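Local coordinates for protein nuclear RNA export factor 2, Panoramix fusion (Drosophila melanogaster, PDB 6OPF) that acts, as Nxf2 with Panoramix, in piRNA-guided cotranscriptional transposon silencing, and here joins the Nxf2 UBA domain to the Panoramix helix that it binds, at residues S26-S31 with E55-A60; R42-F47 with E87-Q92. All coordinates share one frame; numbering follows the deposited sequence.

Contact 1: residues S26-S31 with E55-A60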
ATOM      1  N   SER D  26     -13.501  -9.923  -3.639  1.00 23.74           N
ATOM      2  CA  SER D  26     -12.076 -10.164  -3.421  1.00 24.59           C
ATOM      3  C   SER D  26     -11.638  -9.851  -1.997  1.00 20.32           C
ATOM      4  O   SER D  26     -10.743 -10.522  -1.468  1.00 20.88           O
ATOM      5  CB  SER D  26     -11.259  -9.363  -4.431  1.00 22.52           C
ATOM      6  OG  SER D  26     -11.425  -9.904  -5.735  1.00 25.55           O
ATOM      7  N   THR D  27     -12.240  -8.844  -1.365  1.00 22.66           N
ATOM      8  CA  THR D  27     -11.928  -8.553   0.036  1.00 21.78           C
ATOM      9  C   THR D  27     -12.173  -9.764   0.924  1.00 21.71           C
ATOM     10  O   THR D  27     -11.308 -10.152   1.712  1.00 22.30           O
ATOM     11  CB  THR D  27     -12.768  -7.380   0.534  1.00 25.00           C
ATOM     12  OG1 THR D  27     -14.138  -7.588   0.167  1.00 20.58           O
ATOM     13  CG2 THR D  27     -12.280  -6.087  -0.083  1.00 23.09           C
ATOM     14  N   TRP D  28     -13.368 -10.356   0.836  1.00 21.72           N
ATOM     15  CA  TRP D  28     -13.678 -11.539   1.635  1.00 19.67           C
ATOM     16  C   TRP D  28     -12.777 -12.710   1.272  1.00 23.54           C
ATOM     17  O   TRP D  28     -12.288 -13.422   2.160  1.00 23.01           O
ATOM     18  CB  TRP D  28     -15.149 -11.918   1.454  1.00 21.74           C
ATOM     19  CG  TRP D  28     -16.107 -11.058   2.238  1.00 23.42           C
ATOM     20  CD1 TRP D  28     -16.845 -10.008   1.759  1.00 22.63           C
ATOM     21  CD2 TRP D  28     -16.447 -11.183   3.629  1.00 24.77           C
ATOM     22  NE1 TRP D  28     -17.614  -9.474   2.765  1.00 25.14           N
ATOM     23  CE2 TRP D  28     -17.378 -10.162   3.924  1.00 25.12           C
ATOM     24  CE3 TRP D  28     -16.035 -12.039   4.660  1.00 28.12           C
ATOM     25  CZ2 TRP D  28     -17.926  -9.988   5.203  1.00 26.74           C
ATOM     26  CZ3 TRP D  28     -16.580 -11.862   5.936  1.00 28.71           C
ATOM     27  CH2 TRP D  28     -17.514 -10.846   6.191  1.00 27.16           C
ATOM     28  N   VAL D  29     -12.528 -12.920  -0.028  1.00 21.32           N
ATOM     29  CA  VAL D  29     -11.632 -14.004  -0.452  1.00 20.81           C
ATOM     30  C   VAL D  29     -10.280 -13.881   0.241  1.00 23.40           C
ATOM     31  O   VAL D  29      -9.776 -14.840   0.834  1.00 20.15           O
ATOM     32  CB  VAL D  29     -11.472 -14.024  -1.988  1.00 20.63           C
ATOM     33  CG1 VAL D  29     -10.349 -14.996  -2.402  1.00 22.90           C
ATOM     34  CG2 VAL D  29     -12.782 -14.437  -2.670  1.00 19.86           C
ATOM     35  N   THR D  30      -9.671 -12.694   0.165  1.00 24.15           N
ATOM     36  CA  THR D  30      -8.328 -12.507   0.703  1.00 24.41           C
ATOM     37  C   THR D  30      -8.311 -12.669   2.214  1.00 26.97           C
ATOM     38  O   THR D  30      -7.422 -13.328   2.768  1.00 30.48           O
ATOM     39  CB  THR D  30      -7.800 -11.124   0.311  1.00 28.18           C
ATOM     40  OG1 THR D  30      -7.893 -10.964  -1.112  1.00 31.20           O
ATOM     41  CG2 THR D  30      -6.356 -10.958   0.763  1.00 28.27           C
ATOM     42  N   SER D  31      -9.297 -12.082   2.896  1.00 24.00           N
ATOM     43  CA  SER D  31      -9.353 -12.155   4.352  1.00 24.27           C
ATOM     44  C   SER D  31      -9.502 -13.589   4.832  1.00 24.80           C
ATOM     45  O   SER D  31      -8.817 -14.004   5.769  1.00 24.38           O
ATOM     46  CB  SER D  31     -10.498 -11.279   4.883  1.00 24.21           C
ATOM     47  OG  SER D  31     -10.340  -9.952   4.394  1.00 28.73           O
ATOM     48  N   GLU D  55     -22.138 -13.838   9.044  1.00 27.43           N
ATOM     49  CA  GLU D  55     -21.115 -12.807   8.901  1.00 27.35           C
ATOM     50  C   GLU D  55     -21.023 -12.260   7.485  1.00 30.04           C
ATOM     51  O   GLU D  55     -20.508 -11.152   7.292  1.00 30.10           O
ATOM     52  CB  GLU D  55     -19.744 -13.343   9.318  1.00 29.76           C
ATOM     53  CG  GLU D  55     -19.472 -13.356  10.810  1.00 37.99           C
ATOM     54  CD  GLU D  55     -18.005 -13.611  11.144  1.00 47.63           C
ATOM     55  OE1 GLU D  55     -17.738 -14.567  11.905  1.00 49.12           O
ATOM     56  OE2 GLU D  55     -17.124 -12.857  10.655  1.00 48.07           O
ATOM     57  N   ILE D  56     -21.496 -13.002   6.491  1.00 30.68           N
ATOM     58  CA  ILE D  56     -21.248 -12.653   5.096  1.00 26.90           C
ATOM     59  C   ILE D  56     -22.573 -12.240   4.466  1.00 26.69           C
ATOM     60  O   ILE D  56     -23.489 -13.067   4.350  1.00 27.04           O
ATOM     61  CB  ILE D  56     -20.593 -13.799   4.317  1.00 29.11           C
ATOM     62  CG1 ILE D  56     -19.334 -14.281   5.037  1.00 30.34           C
ATOM     63  CG2 ILE D  56     -20.269 -13.328   2.893  1.00 24.48           C
ATOM     64  CD1 ILE D  56     -18.658 -15.488   4.385  1.00 30.33           C
ATOM     65  N   PRO D  57     -22.730 -10.975   4.077  1.00 27.65           N
ATOM     66  CA  PRO D  57     -23.999 -10.536   3.490  1.00 24.79           C
ATOM     67  C   PRO D  57     -24.224 -11.135   2.108  1.00 29.48           C
ATOM     68  O   PRO D  57     -23.276 -11.494   1.400  1.00 25.47           O
ATOM     69  CB  PRO D  57     -23.850  -9.010   3.430  1.00 29.33           C
ATOM     70  CG  PRO D  57     -22.353  -8.765   3.467  1.00 29.76           C
ATOM     71  CD  PRO D  57     -21.812  -9.849   4.337  1.00 27.86           C
ATOM     72  N   ASP D  58     -25.506 -11.243   1.730  1.00 27.76           N
ATOM     73  CA  ASP D  58     -25.849 -11.791   0.418  1.00 28.61           C
ATOM     74  C   ASP D  58     -25.135 -11.042  -0.709  1.00 28.59           C
ATOM     75  O   ASP D  58     -24.655 -11.662  -1.662  1.00 27.05           O
ATOM     76  CB  ASP D  58     -27.359 -11.752   0.209  1.00 32.17           C
ATOM     77  CG  ASP D  58     -28.114 -12.768   1.076  1.00 33.12           C
ATOM     78  OD1 ASP D  58     -27.482 -13.527   1.836  1.00 30.92           O
ATOM     79  OD2 ASP D  58     -29.356 -12.814   0.954  1.00 36.55           O
ATOM     80  N   LEU D  59     -25.007  -9.726  -0.613  1.00 28.12           N
ATOM     81  CA  LEU D  59     -24.318  -8.948  -1.679  1.00 30.48           C
ATOM     82  C   LEU D  59     -22.868  -9.384  -1.865  1.00 28.44           C
ATOM     83  O   LEU D  59     -22.341  -9.107  -2.900  1.00 29.74           O
ATOM     84  CB  LEU D  59     -24.268  -7.439  -1.416  1.00 30.97           C
ATOM     85  CG  LEU D  59     -25.161  -6.807  -0.373  1.00 43.46           C
ATOM     86  CD1 LEU D  59     -24.331  -6.012   0.640  1.00 43.79           C
ATOM     87  CD2 LEU D  59     -26.181  -5.894  -1.046  1.00 42.01           C
ATOM     88  N   ALA D  60     -22.242  -9.952  -0.852  1.00 24.76           N
ATOM     89  CA  ALA D  60     -20.839 -10.322  -1.024  1.00 26.07           C
ATOM     90  C   ALA D  60     -20.649 -11.484  -1.990  1.00 26.51           C
ATOM     91  O   ALA D  60     -19.507 -11.764  -2.382  1.00 25.94           O
ATOM     92  CB  ALA D  60     -20.208 -10.672   0.315  1.00 22.71           C
TER
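Trp28 meets Glu55, Ile56 and Pro57 of the loop after helix 40-52, and Ala60 of the 3-10 turn that follows, all in the Nxf2 part of the fusion; the contact illustrates how one large aromatic can supply one whole side of a contact between a loop and a helix without any hydrogen bond across it. The tight part lies over one face of the indole. There Ile56 CG1 makes a CH-pi contact with the six-membered ring, 4.0 Å from its centroid and 21° off the normal; its nearest ring atom is Trp28 CZ3, at 3.8 Å. CG of Trp28 stands opposite the carbonyl carbon (chi1 -78°), which carries the ring out from helix 26-35 to the loop. Ala60 CB meets the pyrrole end obliquely, 3.7 Å from Trp28 CD1, while the carbonyl oxygen Glu55 O approaches Trp28 CH2 to 3.2 Å, again obliquely.

Packing is looser toward the partly exposed side of Pro57 and Glu55. Pro57 CD comes no nearer than 4.0 Å to Trp28 CZ2, and the Glu55 carboxylate makes a long, weak ion pair with Lys50.

The buried Trp28 thus joins helix 26-35 to the segment after helix 40-52 within the UBA domain of Nxf2. Trp28 also packs on Thr27 of the second subunit. Ile56 touches Lys50 of helix 40-52, and Val29 packs on helix 8-22.

Contact 2: residues R42-F47 with E87-Q92; sequences RALKLF and ELVLEQ
Leu44 of the Nxf2 UBA domain is directed toward the Panoramix helix, and its base and one branch meet different partners. CB lies 3.8 Å from Leu90 CG, whereas the branch tip CD1 reaches Val89 CG1, also at 3.8 Å, and stands 3.9 Å from the backbone nitrogen Leu90 N. The Leu44 and Val89 side chains cross at about a right angle and meet through one methyl of each. Val89 brings CG1 to this point because that branch lies opposite its own backbone N (chi1 175°).

The frame is a pair of roughly antiparallel helices, 40-52 and 75-93, whose short segments run at 148° to each other with axes 9.9 Å apart. Helix 75-93 belongs to the region of Panoramix that interacts with Nxf2, and in this engineered fusion it docks on the UBA domain through apolar side chains, with no hydrogen bond between the two segments.

Leu90 also turns to a second partner. Its CD1 sits 3.7 Å from Lys45 CG and its CD2 4.2 Å from Lys45 CE, the aliphatic lysine chain passing across the leucine at about a right angle. A bend at chi3 (-98°) turns the end of the chain aside, and NZ makes a long, weak ion pair with Glu41. Leu44 also touches Ala86 and Ile93 of the Panoramix helix and Phe18 of helix 8-22.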
ATOM      1  N   ARG D  42      -8.798 -25.420   5.028  1.00 30.47           N
ATOM      2  CA  ARG D  42      -9.164 -24.607   6.184  1.00 32.89           C
ATOM      3  C   ARG D  42     -10.001 -23.404   5.761  1.00 32.58           C
ATOM      4  O   ARG D  42     -10.966 -23.031   6.446  1.00 33.18           O
ATOM      5  CB  ARG D  42      -7.898 -24.164   6.922  1.00 36.30           C
ATOM      6  CG  ARG D  42      -8.128 -23.532   8.299  1.00 41.98           C
ATOM      7  CD  ARG D  42      -6.849 -23.586   9.122  1.00 44.07           C
ATOM      8  NE  ARG D  42      -6.042 -24.756   8.765  1.00 52.69           N
ATOM      9  CZ  ARG D  42      -4.751 -24.711   8.434  1.00 54.27           C
ATOM     10  NH1 ARG D  42      -4.106 -23.549   8.416  1.00 50.73           N
ATOM     11  NH2 ARG D  42      -4.100 -25.827   8.118  1.00 54.99           N
ATOM     12  N   ALA D  43      -9.663 -22.805   4.611  1.00 33.01           N
ATOM     13  CA  ALA D  43     -10.375 -21.618   4.144  1.00 31.71           C
ATOM     14  C   ALA D  43     -11.827 -21.932   3.792  1.00 30.65           C
ATOM     15  O   ALA D  43     -12.726 -21.139   4.094  1.00 29.65           O
ATOM     16  CB  ALA D  43      -9.652 -21.012   2.947  1.00 25.50           C
ATOM     17  N   LEU D  44     -12.080 -23.069   3.133  1.00 28.40           N
ATOM     18  CA  LEU D  44     -13.465 -23.435   2.835  1.00 29.67           C
ATOM     19  C   LEU D  44     -14.260 -23.622   4.120  1.00 28.71           C
ATOM     20  O   LEU D  44     -15.421 -23.206   4.209  1.00 26.10           O
ATOM     21  CB  LEU D  44     -13.517 -24.704   1.980  1.00 27.04           C
ATOM     22  CG  LEU D  44     -12.963 -24.598   0.546  1.00 28.11           C
ATOM     23  CD1 LEU D  44     -12.842 -25.984  -0.096  1.00 35.29           C
ATOM     24  CD2 LEU D  44     -13.836 -23.702  -0.307  1.00 24.83           C
ATOM     25  N   LYS D  45     -13.631 -24.206   5.135  1.00 30.21           N
ATOM     26  CA  LYS D  45     -14.318 -24.453   6.397  1.00 33.92           C
ATOM     27  C   LYS D  45     -14.596 -23.157   7.151  1.00 32.53           C
ATOM     28  O   LYS D  45     -15.660 -23.010   7.778  1.00 27.98           O
ATOM     29  CB  LYS D  45     -13.497 -25.421   7.248  1.00 34.85           C
ATOM     30  CG  LYS D  45     -13.820 -26.889   6.943  1.00 33.59           C
ATOM     31  CD  LYS D  45     -13.122 -27.818   7.918  1.00 35.55           C
ATOM     32  CE  LYS D  45     -11.833 -28.371   7.318  1.00 43.81           C
ATOM     33  NZ  LYS D  45     -11.176 -29.359   8.220  1.00 45.76           N
ATOM     34  N   LEU D  46     -13.645 -22.218   7.122  1.00 32.36           N
ATOM     35  CA  LEU D  46     -13.879 -20.906   7.717  1.00 31.39           C
ATOM     36  C   LEU D  46     -15.015 -20.188   7.008  1.00 29.68           C
ATOM     37  O   LEU D  46     -15.897 -19.596   7.651  1.00 27.20           O
ATOM     38  CB  LEU D  46     -12.611 -20.057   7.658  1.00 31.61           C
ATOM     39  CG  LEU D  46     -11.722 -20.010   8.894  1.00 42.71           C
ATOM     40  CD1 LEU D  46     -10.384 -19.370   8.540  1.00 39.61           C
ATOM     41  CD2 LEU D  46     -12.412 -19.257  10.034  1.00 40.04           C
ATOM     42  N   PHE D  47     -14.988 -20.210   5.671  1.00 25.82           N
ATOM     43  CA  PHE D  47     -16.081 -19.648   4.889  1.00 25.81           C
ATOM     44  C   PHE D  47     -17.424 -20.172   5.375  1.00 26.51           C
ATOM     45  O   PHE D  47     -18.346 -19.395   5.659  1.00 27.27           O
ATOM     46  CB  PHE D  47     -15.884 -19.980   3.411  1.00 26.38           C
ATOM     47  CG  PHE D  47     -17.116 -19.789   2.590  1.00 26.82           C
ATOM     48  CD1 PHE D  47     -17.727 -18.542   2.524  1.00 24.99           C
ATOM     49  CD2 PHE D  47     -17.665 -20.854   1.886  1.00 25.69           C
ATOM     50  CE1 PHE D  47     -18.861 -18.353   1.764  1.00 28.62           C
ATOM     51  CE2 PHE D  47     -18.800 -20.680   1.111  1.00 27.45           C
ATOM     52  CZ  PHE D  47     -19.406 -19.435   1.050  1.00 28.56           C
ATOM     53  N   GLU D  87     -18.985 -27.033   0.173  1.00 33.27           N
ATOM     54  CA  GLU D  87     -19.078 -28.351   0.793  1.00 32.74           C
ATOM     55  C   GLU D  87     -18.694 -29.449  -0.193  1.00 32.81           C
ATOM     56  O   GLU D  87     -17.945 -30.367   0.154  1.00 35.98           O
ATOM     57  CB  GLU D  87     -20.482 -28.566   1.354  1.00 36.43           C
ATOM     58  CG  GLU D  87     -20.803 -27.649   2.546  1.00 38.13           C
ATOM     59  CD  GLU D  87     -22.261 -27.717   2.969  1.00 49.70           C
ATOM     60  OE1 GLU D  87     -22.542 -27.500   4.172  1.00 54.49           O
ATOM     61  OE2 GLU D  87     -23.127 -27.995   2.105  1.00 52.16           O
ATOM     62  N   LEU D  88     -19.163 -29.357  -1.434  1.00 30.86           N
ATOM     63  CA  LEU D  88     -18.788 -30.367  -2.426  1.00 36.17           C
ATOM     64  C   LEU D  88     -17.272 -30.413  -2.636  1.00 35.80           C
ATOM     65  O   LEU D  88     -16.669 -31.493  -2.629  1.00 36.71           O
ATOM     66  CB  LEU D  88     -19.508 -30.108  -3.747  1.00 33.56           C
ATOM     67  CG  LEU D  88     -19.161 -31.130  -4.843  1.00 36.49           C
ATOM     68  CD1 LEU D  88     -19.424 -32.569  -4.356  1.00 33.54           C
ATOM     69  CD2 LEU D  88     -19.931 -30.823  -6.128  1.00 34.04           C
ATOM     70  N   VAL D  89     -16.643 -29.250  -2.842  1.00 34.22           N
ATOM     71  CA  VAL D  89     -15.190 -29.200  -3.016  1.00 34.35           C
ATOM     72  C   VAL D  89     -14.482 -29.677  -1.752  1.00 38.24           C
ATOM     73  O   VAL D  89     -13.494 -30.421  -1.818  1.00 37.91           O
ATOM     74  CB  VAL D  89     -14.744 -27.778  -3.406  1.00 33.83           C
ATOM     75  CG1 VAL D  89     -13.220 -27.687  -3.459  1.00 35.97           C
ATOM     76  CG2 VAL D  89     -15.358 -27.368  -4.741  1.00 27.99           C
ATOM     77  N   LEU D  90     -14.967 -29.240  -0.583  1.00 37.30           N
ATOM     78  CA  LEU D  90     -14.469 -29.760   0.686  1.00 37.83           C
ATOM     79  C   LEU D  90     -14.524 -31.282   0.706  1.00 42.22           C
ATOM     80  O   LEU D  90     -13.570 -31.943   1.129  1.00 42.51           O
ATOM     81  CB  LEU D  90     -15.289 -29.186   1.842  1.00 35.97           C
ATOM     82  CG  LEU D  90     -14.647 -28.259   2.874  1.00 39.79           C
ATOM     83  CD1 LEU D  90     -15.661 -27.969   3.981  1.00 35.29           C
ATOM     84  CD2 LEU D  90     -13.380 -28.863   3.460  1.00 40.52           C
ATOM     85  N   GLU D  91     -15.651 -31.847   0.254  1.00 41.74           N
ATOM     86  CA  GLU D  91     -15.800 -33.300   0.165  1.00 46.33           C
ATOM     87  C   GLU D  91     -14.687 -33.922  -0.669  1.00 46.25           C
ATOM     88  O   GLU D  91     -14.087 -34.927  -0.274  1.00 46.35           O
ATOM     89  CB  GLU D  91     -17.158 -33.649  -0.446  1.00 46.45           C
ATOM     90  CG  GLU D  91     -18.287 -33.882   0.525  1.00 50.13           C
ATOM     91  CD  GLU D  91     -19.594 -34.190  -0.196  1.00 59.95           C
ATOM     92  OE1 GLU D  91     -19.638 -35.201  -0.943  1.00 59.58           O
ATOM     93  OE2 GLU D  91     -20.569 -33.416  -0.020  1.00 58.75           O
ATOM     94  N   GLN D  92     -14.415 -33.343  -1.842  1.00 45.22           N
ATOM     95  CA  GLN D  92     -13.402 -33.904  -2.731  1.00 45.18           C
ATOM     96  C   GLN D  92     -12.018 -33.839  -2.104  1.00 49.89           C
ATOM     97  O   GLN D  92     -11.178 -34.713  -2.349  1.00 50.44           O
ATOM     98  CB  GLN D  92     -13.422 -33.176  -4.072  1.00 41.55           C
ATOM     99  CG  GLN D  92     -14.779 -33.199  -4.766  1.00 42.65           C
ATOM    100  CD  GLN D  92     -15.405 -34.584  -4.773  1.00 46.22           C
ATOM    101  OE1 GLN D  92     -14.782 -35.565  -5.188  1.00 39.64           O
ATOM    102  NE2 GLN D  92     -16.645 -34.671  -4.301  1.00 47.96           N
TER

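In the fold
From the N terminus, helix 8-22 leads into helix 26-35, where contact 1 opens. Helix 40-52 follows and opens contact 2, and the chain then returns at 55-60 to close the loop of contact 1. Only after the fusion junction, with residues 69-72 not modelled, does helix 75-93 close contact 2 at 87-92, so the two loops cross. Contact 1 ties the loop after helix 40-52 to helix 26-35 within the UBA domain; contact 2 ties that domain to the Panoramix helix. Their centres lie about 16 Å apart on opposite sides of the chain's centre, yet Ile56 CD1 and Phe47 CD1 pack at 3.7 Å, linking them directly.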